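Local structure of putative nucleoside-diphosphate-sugar epimerase (Staphylococcus aureus subsp. aureus, 3E48) at residues G97-D109 / L128-M142. The protein is of unknown function but, by its fold and family, probably binds a dinucleotide such as NAD(P)H and may act on nucleotide sugars. Residues are numbered along the deposited sequence; the frame is centred on the assembly and turned at random.
Sequences GVAHIIFIGYYAD and LSTSGIDYTYVRMAM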
ATOM      1  N   GLY B  97     -13.284  -2.940 -21.430  1.00  8.64           N
ATOM      2  CA  GLY B  97     -12.555  -4.077 -21.973  1.00 10.93           C
ATOM      3  C   GLY B  97     -11.068  -3.969 -22.244  1.00 10.73           C
ATOM      4  O   GLY B  97     -10.560  -4.598 -23.177  1.00 10.62           O
ATOM      5  N   VAL B  98     -10.366  -3.179 -21.438  1.00  5.01           N
ATOM      6  CA  VAL B  98      -8.922  -3.035 -21.584  1.00  6.98           C
ATOM      7  C   VAL B  98      -8.307  -4.336 -21.057  1.00  9.90           C
ATOM      8  O   VAL B  98      -8.609  -4.763 -19.945  1.00  9.97           O
ATOM      9  CB  VAL B  98      -8.410  -1.837 -20.763  1.00  7.27           C
ATOM     10  CG1 VAL B  98      -6.886  -1.759 -20.834  1.00 10.23           C
ATOM     11  CG2 VAL B  98      -9.037  -0.551 -21.292  1.00 10.88           C
ATOM     12  N   ALA B  99      -7.445  -4.953 -21.860  1.00  7.61           N
ATOM     13  CA  ALA B  99      -6.827  -6.227 -21.509  1.00  9.17           C
ATOM     14  C   ALA B  99      -5.556  -6.163 -20.681  1.00  7.23           C
ATOM     15  O   ALA B  99      -5.196  -7.141 -20.025  1.00 10.29           O
ATOM     16  CB  ALA B  99      -6.558  -7.029 -22.776  1.00 14.24           C
ATOM     17  N   HIS B 100      -4.866  -5.033 -20.709  1.00  5.43           N
ATOM     18  CA  HIS B 100      -3.629  -4.934 -19.955  1.00  6.59           C
ATOM     19  C   HIS B 100      -3.354  -3.518 -19.494  1.00  9.05           C
ATOM     20  O   HIS B 100      -3.631  -2.555 -20.208  1.00  6.71           O
ATOM     21  CB  HIS B 100      -2.467  -5.446 -20.814  1.00  9.54           C
ATOM     22  CG  HIS B 100      -1.254  -5.812 -20.021  1.00 12.81           C
ATOM     23  ND1 HIS B 100      -0.330  -4.881 -19.603  1.00 14.70           N
ATOM     24  CD2 HIS B 100      -0.844  -7.003 -19.519  1.00 11.74           C
ATOM     25  CE1 HIS B 100       0.598  -5.479 -18.878  1.00 10.41           C
ATOM     26  NE2 HIS B 100       0.310  -6.767 -18.810  1.00 10.82           N
ATOM     27  N   ILE B 101      -2.806  -3.398 -18.289  1.00  4.42           N
ATOM     28  CA  ILE B 101      -2.481  -2.097 -17.726  1.00  4.31           C
ATOM     29  C   ILE B 101      -1.009  -2.059 -17.331  1.00  5.55           C
ATOM     30  O   ILE B 101      -0.526  -2.953 -16.642  1.00  6.16           O
ATOM     31  CB  ILE B 101      -3.314  -1.792 -16.452  1.00  7.75           C
ATOM     32  CG1 ILE B 101      -4.791  -1.601 -16.816  1.00  9.19           C
ATOM     33  CG2 ILE B 101      -2.762  -0.544 -15.760  1.00  8.02           C
ATOM     34  CD1 ILE B 101      -5.721  -1.533 -15.606  1.00  9.80           C
ATOM     35  N   ILE B 102      -0.296  -1.042 -17.800  1.00  7.21           N
ATOM     36  CA  ILE B 102       1.100  -0.863 -17.430  1.00  6.35           C
ATOM     37  C   ILE B 102       1.027   0.330 -16.484  1.00  6.39           C
ATOM     38  O   ILE B 102       0.694   1.438 -16.903  1.00  7.76           O
ATOM     39  CB  ILE B 102       1.985  -0.535 -18.654  1.00  6.85           C
ATOM     40  CG1 ILE B 102       1.956  -1.713 -19.637  1.00  7.98           C
ATOM     41  CG2 ILE B 102       3.419  -0.247 -18.199  1.00  9.70           C
ATOM     42  CD1 ILE B 102       2.721  -1.482 -20.941  1.00  7.18           C
ATOM     43  N   PHE B 103       1.305   0.095 -15.205  1.00  5.48           N
ATOM     44  CA  PHE B 103       1.220   1.148 -14.195  1.00  5.83           C
ATOM     45  C   PHE B 103       2.596   1.676 -13.816  1.00  5.87           C
ATOM     46  O   PHE B 103       3.476   0.908 -13.442  1.00  6.54           O
ATOM     47  CB  PHE B 103       0.513   0.607 -12.947  1.00  5.35           C
ATOM     48  CG  PHE B 103       0.165   1.660 -11.933  1.00  6.35           C
ATOM     49  CD1 PHE B 103      -1.115   2.200 -11.884  1.00  7.87           C
ATOM     50  CD2 PHE B 103       1.114   2.110 -11.026  1.00  5.80           C
ATOM     51  CE1 PHE B 103      -1.449   3.179 -10.939  1.00  7.47           C
ATOM     52  CE2 PHE B 103       0.792   3.092 -10.074  1.00  8.12           C
ATOM     53  CZ  PHE B 103      -0.491   3.623 -10.034  1.00  3.72           C
ATOM     54  N   ILE B 104       2.776   2.989 -13.922  1.00  4.02           N
ATOM     55  CA  ILE B 104       4.055   3.616 -13.590  1.00  8.55           C
ATOM     56  C   ILE B 104       4.041   4.131 -12.149  1.00  8.98           C
ATOM     57  O   ILE B 104       3.551   5.227 -11.884  1.00  8.85           O
ATOM     58  CB  ILE B 104       4.352   4.803 -14.524  1.00  8.38           C
ATOM     59  CG1 ILE B 104       4.253   4.356 -15.989  1.00 11.98           C
ATOM     60  CG2 ILE B 104       5.737   5.368 -14.214  1.00 12.65           C
ATOM     61  CD1 ILE B 104       5.208   3.253 -16.372  1.00 18.55           C
ATOM     62  N   GLY B 105       4.595   3.344 -11.231  1.00  6.20           N
ATOM     63  CA  GLY B 105       4.618   3.738  -9.834  1.00  7.93           C
ATOM     64  C   GLY B 105       5.973   4.197  -9.334  1.00 10.29           C
ATOM     65  O   GLY B 105       6.993   3.971  -9.981  1.00 13.44           O
ATOM     66  N   TYR B 106       5.977   4.842  -8.172  1.00 11.87           N
ATOM     67  CA  TYR B 106       7.202   5.355  -7.556  1.00  9.28           C
ATOM     68  C   TYR B 106       7.768   4.319  -6.582  1.00  9.14           C
ATOM     69  O   TYR B 106       7.008   3.618  -5.918  1.00  9.77           O
ATOM     70  CB  TYR B 106       6.881   6.661  -6.829  1.00  9.09           C
ATOM     71  CG  TYR B 106       8.085   7.444  -6.362  1.00  6.98           C
ATOM     72  CD1 TYR B 106       9.168   7.672  -7.214  1.00  9.11           C
ATOM     73  CD2 TYR B 106       8.123   7.997  -5.083  1.00 10.74           C
ATOM     74  CE1 TYR B 106      10.259   8.432  -6.807  1.00 11.67           C
ATOM     75  CE2 TYR B 106       9.208   8.763  -4.666  1.00 10.85           C
ATOM     76  CZ  TYR B 106      10.272   8.976  -5.534  1.00  9.67           C
ATOM     77  OH  TYR B 106      11.345   9.732  -5.129  1.00 16.80           O
ATOM     78  N   TYR B 107       9.095   4.240  -6.479  1.00  5.18           N
ATOM     79  CA  TYR B 107       9.730   3.249  -5.609  1.00  4.45           C
ATOM     80  C   TYR B 107       9.643   3.460  -4.093  1.00  8.89           C
ATOM     81  O   TYR B 107      10.047   2.583  -3.332  1.00  7.05           O
ATOM     82  CB  TYR B 107      11.201   3.037  -6.011  1.00  4.09           C
ATOM     83  CG  TYR B 107      12.200   4.132  -5.661  1.00  4.74           C
ATOM     84  CD1 TYR B 107      13.559   3.832  -5.569  1.00  6.84           C
ATOM     85  CD2 TYR B 107      11.810   5.457  -5.471  1.00  5.50           C
ATOM     86  CE1 TYR B 107      14.510   4.820  -5.299  1.00  9.39           C
ATOM     87  CE2 TYR B 107      12.759   6.458  -5.202  1.00  8.88           C
ATOM     88  CZ  TYR B 107      14.106   6.127  -5.117  1.00  7.01           C
ATOM     89  OH  TYR B 107      15.039   7.107  -4.846  1.00  7.21           O
ATOM     90  N   ALA B 108       9.119   4.598  -3.652  1.00  5.68           N
ATOM     91  CA  ALA B 108       8.989   4.869  -2.214  1.00  4.47           C
ATOM     92  C   ALA B 108       7.636   4.312  -1.795  1.00  8.73           C
ATOM     93  O   ALA B 108       6.709   5.061  -1.481  1.00  8.58           O
ATOM     94  CB  ALA B 108       9.056   6.371  -1.956  1.00  5.87           C
ATOM     95  N   ASP B 109       7.541   2.985  -1.783  1.00  7.73           N
ATOM     96  CA  ASP B 109       6.278   2.323  -1.489  1.00  5.34           C
ATOM     97  C   ASP B 109       6.296   1.148  -0.510  1.00  7.01           C
ATOM     98  O   ASP B 109       5.344   0.367  -0.478  1.00  6.72           O
ATOM     99  CB  ASP B 109       5.659   1.853  -2.810  1.00  7.82           C
ATOM    100  CG  ASP B 109       6.499   0.794  -3.510  1.00 12.36           C
ATOM    101  OD1 ASP B 109       7.579   0.423  -2.994  1.00  7.47           O
ATOM    102  OD2 ASP B 109       6.080   0.325  -4.594  1.00 11.20           O
ATOM    103  N   LEU B 128      -4.578  -3.381  -8.256  1.00  6.24           N
ATOM    104  CA  LEU B 128      -4.379  -4.016  -9.556  1.00  8.20           C
ATOM    105  C   LEU B 128      -4.400  -5.529  -9.378  1.00  7.90           C
ATOM    106  O   LEU B 128      -4.999  -6.250 -10.175  1.00  8.67           O
ATOM    107  CB  LEU B 128      -3.055  -3.564 -10.181  1.00  4.24           C
ATOM    108  CG  LEU B 128      -3.140  -2.135 -10.722  1.00  6.77           C
ATOM    109  CD1 LEU B 128      -1.744  -1.574 -10.934  1.00  7.23           C
ATOM    110  CD2 LEU B 128      -3.925  -2.134 -12.029  1.00  7.54           C
ATOM    111  N   SER B 129      -3.751  -6.009  -8.321  1.00  8.09           N
ATOM    112  CA  SER B 129      -3.721  -7.439  -8.043  1.00  7.30           C
ATOM    113  C   SER B 129      -5.136  -7.994  -7.826  1.00  8.53           C
ATOM    114  O   SER B 129      -5.464  -9.070  -8.325  1.00  9.29           O
ATOM    115  CB  SER B 129      -2.853  -7.714  -6.808  1.00  8.20           C
ATOM    116  OG  SER B 129      -2.787  -9.104  -6.535  1.00 11.44           O
ATOM    117  N   THR B 130      -5.982  -7.259  -7.103  1.00  7.24           N
ATOM    118  CA  THR B 130      -7.344  -7.732  -6.835  1.00  4.81           C
ATOM    119  C   THR B 130      -8.290  -7.639  -8.030  1.00  8.56           C
ATOM    120  O   THR B 130      -9.307  -8.335  -8.071  1.00  9.06           O
ATOM    121  CB  THR B 130      -8.035  -6.940  -5.703  1.00  8.07           C
ATOM    122  OG1 THR B 130      -8.390  -5.633  -6.179  1.00  9.65           O
ATOM    123  CG2 THR B 130      -7.121  -6.809  -4.493  1.00  7.65           C
ATOM    124  N   SER B 131      -7.953  -6.787  -8.997  1.00  9.58           N
ATOM    125  CA  SER B 131      -8.795  -6.559 -10.177  1.00  8.22           C
ATOM    126  C   SER B 131      -8.966  -7.731 -11.136  1.00  7.22           C
ATOM    127  O   SER B 131      -9.996  -7.840 -11.804  1.00 10.07           O
ATOM    128  CB  SER B 131      -8.261  -5.371 -10.975  1.00  8.72           C
ATOM    129  OG  SER B 131      -7.072  -5.730 -11.643  1.00  8.51           O
ATOM    130  N   GLY B 132      -7.955  -8.586 -11.231  1.00  6.91           N
ATOM    131  CA  GLY B 132      -8.044  -9.710 -12.145  1.00  9.36           C
ATOM    132  C   GLY B 132      -7.630  -9.331 -13.556  1.00 12.39           C
ATOM    133  O   GLY B 132      -7.649 -10.159 -14.467  1.00 13.78           O
ATOM    134  N   ILE B 133      -7.254  -8.071 -13.740  1.00  8.85           N
ATOM    135  CA  ILE B 133      -6.818  -7.575 -15.038  1.00  9.05           C
ATOM    136  C   ILE B 133      -5.312  -7.799 -15.144  1.00 12.49           C
ATOM    137  O   ILE B 133      -4.588  -7.604 -14.168  1.00  8.19           O
ATOM    138  CB  ILE B 133      -7.117  -6.069 -15.164  1.00  9.15           C
ATOM    139  CG1 ILE B 133      -8.599  -5.823 -14.882  1.00 10.97           C
ATOM    140  CG2 ILE B 133      -6.725  -5.564 -16.547  1.00 14.43           C
ATOM    141  CD1 ILE B 133      -8.984  -4.362 -14.825  1.00 25.22           C
ATOM    142  N   ASP B 134      -4.843  -8.229 -16.313  1.00  9.00           N
ATOM    143  CA  ASP B 134      -3.415  -8.451 -16.504  1.00  6.81           C
ATOM    144  C   ASP B 134      -2.724  -7.097 -16.357  1.00  7.89           C
ATOM    145  O   ASP B 134      -3.220  -6.087 -16.855  1.00  7.17           O
ATOM    146  CB  ASP B 134      -3.119  -9.010 -17.904  1.00 13.45           C
ATOM    147  CG  ASP B 134      -3.623 -10.430 -18.097  1.00 17.72           C
ATOM    148  OD1 ASP B 134      -3.796 -11.158 -17.094  1.00 17.86           O
ATOM    149  OD2 ASP B 134      -3.827 -10.828 -19.267  1.00 20.40           O
ATOM    150  N   TYR B 135      -1.585  -7.063 -15.673  1.00  8.03           N
ATOM    151  CA  TYR B 135      -0.885  -5.800 -15.511  1.00  6.39           C
ATOM    152  C   TYR B 135       0.617  -5.962 -15.325  1.00  9.34           C
ATOM    153  O   TYR B 135       1.110  -7.037 -14.976  1.00  8.24           O
ATOM    154  CB  TYR B 135      -1.470  -4.992 -14.335  1.00  8.32           C
ATOM    155  CG  TYR B 135      -1.186  -5.575 -12.966  1.00  8.42           C
ATOM    156  CD1 TYR B 135      -1.882  -6.691 -12.500  1.00  6.74           C
ATOM    157  CD2 TYR B 135      -0.200  -5.022 -12.147  1.00 10.08           C
ATOM    158  CE1 TYR B 135      -1.597  -7.244 -11.249  1.00  8.37           C
ATOM    159  CE2 TYR B 135       0.089  -5.565 -10.900  1.00  7.98           C
ATOM    160  CZ  TYR B 135      -0.609  -6.674 -10.459  1.00  9.38           C
ATOM    161  OH  TYR B 135      -0.299  -7.221  -9.233  1.00 11.73           O
ATOM    162  N   THR B 136       1.328  -4.869 -15.571  1.00  6.97           N
ATOM    163  CA  THR B 136       2.779  -4.807 -15.444  1.00  7.36           C
ATOM    164  C   THR B 136       3.014  -3.612 -14.540  1.00  8.13           C
ATOM    165  O   THR B 136       2.612  -2.496 -14.868  1.00 10.13           O
ATOM    166  CB  THR B 136       3.438  -4.565 -16.821  1.00  8.95           C
ATOM    167  OG1 THR B 136       3.060  -5.620 -17.716  1.00  9.49           O
ATOM    168  CG2 THR B 136       4.955  -4.538 -16.702  1.00  9.44           C
ATOM    169  N   TYR B 137       3.634  -3.846 -13.390  1.00  5.76           N
ATOM    170  CA  TYR B 137       3.883  -2.768 -12.444  1.00  9.31           C
ATOM    171  C   TYR B 137       5.336  -2.317 -12.557  1.00  7.97           C
ATOM    172  O   TYR B 137       6.267  -3.071 -12.265  1.00  8.17           O
ATOM    173  CB  TYR B 137       3.549  -3.244 -11.026  1.00  5.87           C
ATOM    174  CG  TYR B 137       3.295  -2.114 -10.059  1.00  6.73           C
ATOM    175  CD1 TYR B 137       4.344  -1.516  -9.364  1.00  7.57           C
ATOM    176  CD2 TYR B 137       2.010  -1.598  -9.886  1.00  6.84           C
ATOM    177  CE1 TYR B 137       4.122  -0.422  -8.523  1.00  9.78           C
ATOM    178  CE2 TYR B 137       1.777  -0.504  -9.048  1.00  6.35           C
ATOM    179  CZ  TYR B 137       2.839   0.076  -8.374  1.00  8.82           C
ATOM    180  OH  TYR B 137       2.629   1.161  -7.556  1.00 10.60           O
ATOM    181  N   VAL B 138       5.516  -1.081 -13.008  1.00  5.54           N
ATOM    182  CA  VAL B 138       6.844  -0.515 -13.206  1.00  5.55           C
ATOM    183  C   VAL B 138       7.155   0.511 -12.131  1.00  7.80           C
ATOM    184  O   VAL B 138       6.509   1.547 -12.061  1.00 12.61           O
ATOM    185  CB  VAL B 138       6.936   0.172 -14.586  1.00  8.62           C
ATOM    186  CG1 VAL B 138       8.346   0.707 -14.815  1.00 12.14           C
ATOM    187  CG2 VAL B 138       6.541  -0.810 -15.677  1.00 10.64           C
ATOM    188  N   ARG B 139       8.139   0.231 -11.286  1.00  4.49           N
ATOM    189  CA  ARG B 139       8.493   1.178 -10.238  1.00  7.76           C
ATOM    190  C   ARG B 139       9.698   1.992 -10.695  1.00  9.48           C
ATOM    191  O   ARG B 139      10.640   1.444 -11.264  1.00 14.28           O
ATOM    192  CB  ARG B 139       8.787   0.424  -8.935  1.00  8.84           C
ATOM    193  CG  ARG B 139       7.536  -0.244  -8.363  1.00  7.17           C
ATOM    194  CD  ARG B 139       7.836  -1.297  -7.295  1.00  8.27           C
ATOM    195  NE  ARG B 139       8.378  -0.721  -6.069  1.00  8.21           N
ATOM    196  CZ  ARG B 139       9.642  -0.843  -5.682  1.00  8.09           C
ATOM    197  NH1 ARG B 139      10.503  -1.524  -6.428  1.00  6.48           N
ATOM    198  NH2 ARG B 139      10.045  -0.284  -4.548  1.00  8.40           N
HETATM  199  N   MSE B 140       9.659   3.300 -10.475  1.00  8.25           N
HETATM  200  CA  MSE B 140      10.770   4.146 -10.887  1.00  7.62           C
HETATM  201  C   MSE B 140      11.490   4.785  -9.705  1.00  9.16           C
HETATM  202  O   MSE B 140      10.887   5.030  -8.653  1.00  8.43           O
HETATM  203  CB  MSE B 140      10.272   5.239 -11.844  1.00 10.64           C
HETATM  204  CG  MSE B 140       9.346   6.255 -11.206  1.00 12.27           C
HETATM  205 SE   MSE B 140       8.524   7.456 -12.502  1.00 22.48          SE
HETATM  206  CE  MSE B 140       6.764   7.527 -11.718  1.00 15.56           C
ATOM    207  N   ALA B 141      12.785   5.042  -9.884  1.00  4.79           N
ATOM    208  CA  ALA B 141      13.599   5.685  -8.856  1.00  6.67           C
ATOM    209  C   ALA B 141      13.348   7.194  -8.939  1.00  7.91           C
ATOM    210  O   ALA B 141      12.477   7.629  -9.691  1.00  8.38           O
ATOM    211  CB  ALA B 141      15.079   5.363  -9.076  1.00  6.54           C
HETATM  212  N   MSE B 142      14.104   7.985  -8.180  1.00  5.04           N
HETATM  213  CA  MSE B 142      13.923   9.441  -8.149  1.00  5.02           C
HETATM  214  C   MSE B 142      14.461  10.194  -9.373  1.00  8.55           C
HETATM  215  O   MSE B 142      15.593   9.982  -9.791  1.00  7.79           O
HETATM  216  CB  MSE B 142      14.563  10.013  -6.874  1.00  7.71           C
HETATM  217  CG  MSE B 142      14.201  11.468  -6.588  1.00 11.40           C
HETATM  218 SE   MSE B 142      15.038  12.163  -4.976  1.00 21.99          SE
HETATM  219  CE  MSE B 142      14.119  11.087  -3.650  1.00  9.05           C
TER
HETATM  220  O   HOH W   1      -6.767  -8.889 -18.478  1.00 10.91           O
HETATM  221  O   HOH W   2       4.938   2.017  -6.362  1.00  8.19           O
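F103 lays its ring alongside that of Y137, the planes only 12° apart but slid so far that the rings barely overlap; F103 CD2 sits 3.3 Å from Y137 CE2. Each has CG anti to its backbone N (chi1 -170° in F103), and this shared torsion on paired positions of parallel strands sends the two rings the same way. L128, in the last turn of helix 118-131, packs into the same layer: its CD1 rests 3.7 Å from F103 CB while CD2 meets I101 CD1, branched aliphatic ends suiting a seam between helix and sheet. G105, with no side chain, lets the Y137 hydroxyl pass close by, OH lying 4.0 Å from G105 CA; the hydroxyl donates to a water that in turn donates to Y106 O and D109 OD2. On the reverse face I102, I104, V138 and M140 form an apolar layer, with the selenomethionine methyl CE pressed tightly against I104 CG2. Past the end of strand 100-106, D109 turns back to R139, which grips it side-on, NE to OD2 at 2.9 Å and NH2 to OD1 at 3.0 Å, each oxygen met on its syn side. The paired bonds restrain the carboxylate's rotation, although both nitrogens lie at least 22° out of its plane; Q257 OE1 also binds NH2. The Y107 ring lies flat over A141, whose CA stands 3.5 Å from the ring centroid, a CH-pi contact; alanine's small side chain allows this close approach to the backbone. Between these layers the backbones bond alternately from I101 N to D134 O through to Y107 N to M140 O, in parallel register. Strand 100-106, helix 118-131 and strand 134-143 thus make the beta-alpha-beta crossover from which Rossmann folds are built, consistent with the NAD(P)H-binding family.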